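Local coordinates for protein FMN-dependent NADH:quinone oxidoreductase 1 (Bacillus anthracis, PDB 3U7I) that probably reduces quinones and cleaves the azo bond of aromatic azo compounds, using NADH as electron donor and FMN as cofactor, and works as a homodimer, at residues V53-D58 and T82-E87; Q91-N96 and G136-G141; D115-I120 and K171-F176. One frame throughout, in Å; residues are numbered along the deposited sequence.

Overall arrangement
Of the three contacts, the outermost is also the most polar. Contact 1, the most peripheral, with its centre about 17 Å from the centre of the chain, ties a loop to helix 76-94 through an arginine and a proline. Contact 2 uses the C-terminal end of the same helix and is buried and apolar at its heart, with the aliphatic part of a lysine joining in. Contact 3, with its centre about 9 Å from the centre of the chain, pairs helices 111-120 and 165-177 by purely apolar packing. It is hydrogen-bonded to contact 1 and packs on contact 2, so helix 111-120 adjoins both. Contacts 1 and 3 both touch the second subunit.

Contact 1 (V53-D58 and T82-E87); sequences VVPMID and TERMSE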
# COMPACT_ATOMS: atom_id res chain seq x y z
N VAL C 53 9.07 15.56 -3.34
CA VAL C 53 9.91 14.54 -2.73
C VAL C 53 9.20 13.99 -1.49
O VAL C 53 8.96 14.71 -0.53
CB VAL C 53 11.30 15.08 -2.35
CG1 VAL C 53 12.17 13.97 -1.78
CG2 VAL C 53 11.97 15.69 -3.56
N VAL C 54 8.84 12.71 -1.55
CA VAL C 54 8.24 12.01 -0.41
C VAL C 54 9.12 10.82 -0.11
O VAL C 54 9.02 9.78 -0.79
CB VAL C 54 6.79 11.55 -0.71
CG1 VAL C 54 6.22 10.79 0.48
CG2 VAL C 54 5.90 12.75 -1.08
N PRO C 55 10.04 10.98 0.87
CA PRO C 55 11.02 9.93 1.18
C PRO C 55 10.39 8.56 1.48
O PRO C 55 9.43 8.43 2.24
CB PRO C 55 11.74 10.49 2.41
CG PRO C 55 11.65 11.98 2.24
CD PRO C 55 10.28 12.21 1.65
N MSE C 56 10.96 7.55 0.85
CA MSE C 56 10.59 6.17 1.08
C MSE C 56 11.44 5.63 2.24
O MSE C 56 12.62 5.96 2.34
CB MSE C 56 10.91 5.39 -0.19
CG MSE C 56 10.66 3.93 -0.10
SE MSE C 56 11.33 3.14 -1.72
CE MSE C 56 13.25 3.22 -1.34
N ILE C 57 10.86 4.79 3.10
CA ILE C 57 11.68 4.06 4.09
C ILE C 57 12.65 3.09 3.39
O ILE C 57 12.23 2.08 2.81
CB ILE C 57 10.82 3.26 5.12
CG1 ILE C 57 9.96 4.19 5.99
CG2 ILE C 57 11.71 2.40 6.03
CD1 ILE C 57 8.96 3.44 6.89
N ASP C 58 13.93 3.42 3.41
CA ASP C 58 14.96 2.51 2.91
C ASP C 58 16.07 2.29 3.95
O ASP C 58 15.95 2.74 5.10
CB ASP C 58 15.55 3.00 1.57
CG ASP C 58 16.10 4.42 1.64
OD1 ASP C 58 16.44 4.89 2.75
OD2 ASP C 58 16.19 5.08 0.59
N THR C 82 15.94 12.91 6.61
CA THR C 82 15.12 13.12 7.82
C THR C 82 14.58 14.56 7.97
O THR C 82 13.49 14.77 8.53
CB THR C 82 15.85 12.68 9.14
OG1 THR C 82 17.13 13.32 9.23
CG2 THR C 82 16.03 11.16 9.18
N GLU C 83 15.33 15.53 7.48
CA GLU C 83 14.87 16.92 7.45
C GLU C 83 13.63 17.07 6.56
O GLU C 83 12.68 17.76 6.92
CB GLU C 83 15.99 17.86 7.00
CG GLU C 83 16.97 18.22 8.11
CD GLU C 83 18.28 18.81 7.60
OE1 GLU C 83 18.32 19.26 6.43
OE2 GLU C 83 19.26 18.82 8.37
N ARG C 84 13.65 16.41 5.41
CA ARG C 84 12.50 16.40 4.51
C ARG C 84 11.30 15.63 5.11
O ARG C 84 10.14 16.08 4.99
CB ARG C 84 12.90 15.83 3.14
CG ARG C 84 11.76 15.70 2.15
CD ARG C 84 11.04 17.02 1.92
NE ARG C 84 9.89 16.83 1.04
CZ ARG C 84 8.83 17.63 1.00
NH1 ARG C 84 8.75 18.69 1.80
NH2 ARG C 84 7.83 17.35 0.17
N MSE C 85 11.55 14.49 5.75
CA MSE C 85 10.49 13.76 6.43
C MSE C 85 9.88 14.62 7.54
O MSE C 85 8.66 14.63 7.74
CB MSE C 85 11.00 12.43 6.99
CG MSE C 85 11.51 11.50 5.91
SE MSE C 85 12.03 9.76 6.61
CE MSE C 85 10.35 8.79 6.33
N SER C 86 10.72 15.37 8.24
CA SER C 86 10.25 16.30 9.26
C SER C 86 9.36 17.41 8.68
O SER C 86 8.33 17.76 9.28
CB SER C 86 11.41 16.89 10.05
OG SER C 86 10.90 17.81 11.00
N GLU C 87 9.77 17.98 7.54
CA GLU C 87 8.95 18.96 6.81
C GLU C 87 7.57 18.41 6.52
O GLU C 87 6.56 19.06 6.80
CB GLU C 87 9.59 19.35 5.48
CG GLU C 87 10.78 20.26 5.55
CD GLU C 87 11.36 20.55 4.16
OE1 GLU C 87 10.81 20.04 3.16
OE2 GLU C 87 12.38 21.29 4.08
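Arg84 reaches from its helix to the loop 53-58 and shows how one long side chain can serve two kinds of contact in succession. Its CB lies 4.1 Å from Pro55 CG. The next carbon is closer: Arg84 CG packs 3.7 Å from Pro55 CG and nearly as close to Pro55 CD, the two side chains crossing at about a right angle. A bend at chi2 (57°) then turns the chain toward the carbonyl of Val53, and Arg84 CD comes to 4.0 Å from Val53 O. There Arg84 NE donates to Val53 O at 2.8 Å and Arg84 NH2 to the same oxygen at 3.0 Å, a side-on grip by two nitrogens on one acceptor. Val53 O lies close to the guanidinium plane, so both N-H groups address it edge-on, although neither bond is straight (149° and 138° at the hydrogens). The remaining nitrogen, NH1, forms a salt bridge with Glu87 OE1 at 2.8 Å, one helical turn further on; this second, nearly in-plane partner should help fix the rotation of the group.

Beside this polar grip, Met85, a selenomethionine, sets its CG 3.7 Å from Pro55 CB, and the two side chains slide past each other in opposite directions. Pro55 is thus covered by two consecutive residues of the helix. The contact fastens the connection between strand 43-48 and helix 59-68 onto helix 76-94. Helix 111-120 also packs on the loop, Asn119 donating to Pro55 O, and Val61 and Trp65 of helix 59-68 pack against Met85.

Contact 2 (Q91-N96 and G136-G141); sequences QFKSAN and GLLKDG
Leu138, whose CB is directed at the end of helix 76-94, has the most surface buried here, and its two methyl groups divide the work between two neighbours on that helix. CD1 meets the ring of Phe92, with Leu138 CD1 3.5 Å from Phe92 CE2; the methyl approaches the ring obliquely. Phe92 can offer this atom because its CG stands anti to the backbone N (chi1 179°), which carries the ring out from the helix toward the loop. The other methyl makes a looser contact, Leu138 CD2 lying 4.5 Å from Lys93 CE.

Lys93 therefore contributes the aliphatic part of its chain, which lines the contact, while its charged end is engaged elsewhere: NZ forms a salt bridge with Glu125. The same ring of Phe92 stacks with Tyr98, and a backbone hydrogen bond with Leu177 ties the loop at Leu138.

In the fold, this contact lays the loop between strands 134-136 and 143-149 against the C-terminal turn of helix 76-94, just ahead of strand 97-103. Tyr116 and Ile120 of helix 111-120 pack against Phe92, bringing a second helix to the same ring.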
# COMPACT_ATOMS: atom_id res chain seq x y z
N GLN C 91 4.03 19.72 8.21
CA GLN C 91 2.96 20.19 7.32
C GLN C 91 1.64 19.45 7.61
O GLN C 91 0.58 20.07 7.76
CB GLN C 91 3.36 20.06 5.85
CG GLN C 91 2.25 20.40 4.86
CD GLN C 91 2.66 20.19 3.40
OE1 GLN C 91 3.13 19.11 3.01
NE2 GLN C 91 2.47 21.23 2.58
N PHE C 92 1.70 18.12 7.69
CA PHE C 92 0.54 17.32 8.06
C PHE C 92 -0.08 17.76 9.41
O PHE C 92 -1.30 17.95 9.51
CB PHE C 92 0.89 15.81 8.07
CG PHE C 92 -0.26 14.93 8.46
CD1 PHE C 92 -1.21 14.55 7.52
CD2 PHE C 92 -0.40 14.49 9.76
CE1 PHE C 92 -2.28 13.74 7.87
CE2 PHE C 92 -1.47 13.68 10.13
CZ PHE C 92 -2.41 13.31 9.18
N LYS C 93 0.74 17.94 10.43
CA LYS C 93 0.23 18.32 11.75
C LYS C 93 -0.41 19.71 11.77
O LYS C 93 -1.22 20.01 12.65
CB LYS C 93 1.32 18.21 12.82
CG LYS C 93 1.74 16.77 13.11
CD LYS C 93 2.79 16.67 14.22
CE LYS C 93 2.23 17.13 15.56
NZ LYS C 93 3.22 16.97 16.65
N SER C 94 -0.05 20.56 10.81
CA SER C 94 -0.48 21.96 10.83
C SER C 94 -1.89 22.15 10.30
O SER C 94 -2.50 23.19 10.52
CB SER C 94 0.48 22.83 10.02
OG SER C 94 0.31 22.61 8.63
N ALA C 95 -2.38 21.13 9.58
CA ALA C 95 -3.70 21.16 8.94
C ALA C 95 -4.80 20.54 9.82
O ALA C 95 -4.56 19.55 10.51
CB ALA C 95 -3.63 20.41 7.61
N ASN C 96 -6.00 21.11 9.79
CA ASN C 96 -7.12 20.47 10.48
C ASN C 96 -8.18 19.92 9.52
O ASN C 96 -9.18 19.34 9.94
CB ASN C 96 -7.75 21.37 11.55
CG ASN C 96 -8.64 22.43 10.97
OD1 ASN C 96 -8.29 23.08 9.99
ND2 ASN C 96 -9.82 22.60 11.56
N GLY C 136 -3.63 7.62 19.39
CA GLY C 136 -3.40 8.73 18.48
C GLY C 136 -3.30 10.04 19.24
O GLY C 136 -3.94 10.21 20.28
N LEU C 137 -2.50 10.97 18.71
CA LEU C 137 -2.26 12.26 19.35
C LEU C 137 -3.01 13.42 18.69
O LEU C 137 -2.99 14.54 19.19
CB LEU C 137 -0.76 12.57 19.39
CG LEU C 137 0.07 11.63 20.25
CD1 LEU C 137 1.49 12.11 20.32
CD2 LEU C 137 -0.54 11.53 21.65
N LEU C 138 -3.67 13.15 17.56
CA LEU C 138 -4.41 14.19 16.85
C LEU C 138 -5.91 14.05 17.07
O LEU C 138 -6.68 14.00 16.11
CB LEU C 138 -4.09 14.15 15.35
CG LEU C 138 -2.61 14.23 14.97
CD1 LEU C 138 -2.45 14.16 13.46
CD2 LEU C 138 -1.95 15.48 15.53
N LYS C 139 -6.32 14.00 18.33
CA LYS C 139 -7.73 13.84 18.67
C LYS C 139 -8.37 15.19 18.96
O LYS C 139 -8.91 15.41 20.03
CB LYS C 139 -7.88 12.91 19.89
CG LYS C 139 -7.05 11.64 19.79
CD LYS C 139 -7.76 10.44 20.39
CE LYS C 139 -6.96 9.16 20.15
NZ LYS C 139 -7.81 8.01 19.71
N ASP C 140 -8.31 16.10 17.98
CA ASP C 140 -8.75 17.48 18.18
C ASP C 140 -9.75 17.99 17.13
O ASP C 140 -9.78 19.19 16.83
CB ASP C 140 -7.54 18.42 18.27
CG ASP C 140 -6.45 18.09 17.25
OD1 ASP C 140 -5.37 18.69 17.32
OD2 ASP C 140 -6.67 17.22 16.39
N GLY C 141 -10.57 17.10 16.58
CA GLY C 141 -11.64 17.50 15.67
C GLY C 141 -11.24 17.81 14.23
O GLY C 141 -11.90 18.59 13.54

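Contact 3 (D115-I120 and K171-F176); sequences DYMDNI and KAMFNF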
# COMPACT_ATOMS: atom_id res chain seq x y z
N ASP C 115 4.20 5.54 1.22
CA ASP C 115 5.38 6.32 1.62
C ASP C 115 4.96 7.54 2.43
O ASP C 115 5.63 7.90 3.41
CB ASP C 115 6.17 6.79 0.40
CG ASP C 115 6.91 5.68 -0.28
OD1 ASP C 115 7.14 4.63 0.35
OD2 ASP C 115 7.27 5.86 -1.46
N TYR C 116 3.88 8.19 2.01
CA TYR C 116 3.40 9.36 2.74
C TYR C 116 2.94 8.97 4.14
O TYR C 116 3.24 9.66 5.12
CB TYR C 116 2.27 10.08 1.97
CG TYR C 116 1.82 11.36 2.63
CD1 TYR C 116 2.54 12.55 2.47
CD2 TYR C 116 0.67 11.40 3.41
CE1 TYR C 116 2.12 13.74 3.08
CE2 TYR C 116 0.24 12.58 4.03
CZ TYR C 116 0.96 13.73 3.86
OH TYR C 116 0.52 14.89 4.48
N MSE C 117 2.23 7.85 4.26
CA MSE C 117 1.82 7.37 5.57
C MSE C 117 3.05 7.14 6.43
O MSE C 117 3.04 7.40 7.63
CB MSE C 117 0.98 6.08 5.49
CG MSE C 117 -0.33 6.20 4.69
SE MSE C 117 -1.52 7.57 5.38
CE MSE C 117 -1.69 6.90 7.21
N ASP C 118 4.13 6.66 5.80
CA ASP C 118 5.37 6.37 6.53
C ASP C 118 6.07 7.64 7.04
O ASP C 118 6.90 7.59 7.97
CB ASP C 118 6.33 5.52 5.68
CG ASP C 118 5.81 4.11 5.43
OD1 ASP C 118 4.93 3.63 6.20
OD2 ASP C 118 6.29 3.47 4.46
N ASN C 119 5.74 8.79 6.44
CA ASN C 119 6.27 10.09 6.85
C ASN C 119 5.47 10.73 8.00
O ASN C 119 6.03 11.47 8.82
CB ASN C 119 6.28 11.06 5.67
CG ASN C 119 7.48 10.87 4.76
OD1 ASN C 119 8.45 11.63 4.85
ND2 ASN C 119 7.42 9.88 3.88
N ILE C 120 4.17 10.45 8.05
CA ILE C 120 3.28 11.13 9.00
C ILE C 120 2.86 10.29 10.21
O ILE C 120 2.38 10.84 11.21
CB ILE C 120 2.02 11.67 8.29
CG1 ILE C 120 1.15 10.52 7.80
CG2 ILE C 120 2.41 12.62 7.14
CD1 ILE C 120 -0.25 10.92 7.46
N LYS C 171 -9.37 4.95 6.35
CA LYS C 171 -10.29 5.23 7.44
C LYS C 171 -9.71 4.76 8.78
O LYS C 171 -9.74 5.49 9.79
CB LYS C 171 -11.64 4.53 7.21
CG LYS C 171 -12.73 4.99 8.17
CD LYS C 171 -14.01 4.20 7.97
CE LYS C 171 -15.13 4.79 8.79
NZ LYS C 171 -16.30 3.88 8.78
N ALA C 172 -9.20 3.52 8.78
CA ALA C 172 -8.62 2.90 9.98
C ALA C 172 -7.46 3.70 10.56
O ALA C 172 -7.44 4.01 11.76
CB ALA C 172 -8.18 1.46 9.68
N MSE C 173 -6.48 4.03 9.70
CA MSE C 173 -5.28 4.74 10.14
C MSE C 173 -5.66 6.11 10.68
O MSE C 173 -5.19 6.52 11.75
CB MSE C 173 -4.29 4.89 8.99
CG MSE C 173 -3.69 3.56 8.54
SE MSE C 173 -2.82 2.55 9.97
CE MSE C 173 -4.21 1.25 10.34
N PHE C 174 -6.50 6.83 9.95
CA PHE C 174 -6.83 8.18 10.40
C PHE C 174 -7.66 8.18 11.66
O PHE C 174 -7.47 9.05 12.51
CB PHE C 174 -7.38 9.05 9.27
CG PHE C 174 -6.33 9.42 8.26
CD1 PHE C 174 -5.44 10.45 8.53
CD2 PHE C 174 -6.17 8.69 7.09
CE1 PHE C 174 -4.44 10.76 7.62
CE2 PHE C 174 -5.18 9.00 6.18
CZ PHE C 174 -4.32 10.04 6.45
N ASN C 175 -8.54 7.19 11.81
CA ASN C 175 -9.30 7.04 13.05
C ASN C 175 -8.36 6.76 14.22
O ASN C 175 -8.50 7.31 15.32
CB ASN C 175 -10.37 5.97 12.95
CG ASN C 175 -11.29 5.96 14.16
OD1 ASN C 175 -12.34 6.61 14.17
ND2 ASN C 175 -10.89 5.24 15.20
N PHE C 176 -7.38 5.89 13.96
CA PHE C 176 -6.33 5.63 14.93
C PHE C 176 -5.63 6.92 15.38
O PHE C 176 -5.47 7.16 16.57
CB PHE C 176 -5.32 4.63 14.37
CG PHE C 176 -4.10 4.49 15.21
CD1 PHE C 176 -4.19 4.04 16.52
CD2 PHE C 176 -2.85 4.80 14.69
CE1 PHE C 176 -3.05 3.90 17.30
CE2 PHE C 176 -1.71 4.67 15.46
CZ PHE C 176 -1.81 4.22 16.77
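Met117, a selenomethionine, makes the central contacts between two nearly parallel helices, its terminal atoms bridging consecutive residues of the opposing one. Met117 CE packs 3.7 Å from Met173 CB, while Met117 SE lies 3.9 Å from Phe174 CZ. The latter is a Met-aromatic contact of oblique geometry, the selenium being 4.8 Å from the centroid of the Phe174 ring and 54° off its normal. Bends at chi2 and chi3 curl the chain so that SE and CE can reach both partners. One turn later, Ile120 CD1 approaches Phe174 CE1 at 4.2 Å, and the two side chains cross at about a right angle.

Packing behind these groups probably helps to position them. Ile120 CG2 covers one face of the Tyr116 ring, 3.7 Å above its plane and offset toward the rim, and that ring in turn rests on Leu8 and Ile10 of strand 6-11. Met173 also packs on Phe107 of the second subunit.

The axes of the two short helical segments come within 12.7 Å of each other and run 9° from parallel, a spacing bridged chiefly by Met117, Ile120 and Phe174. Helices 111-120 and 165-177 thus lie side by side, Tyr116 linking the first to the central parallel sheet and to helix 76-94, while both helices also meet the second subunit of the dimer.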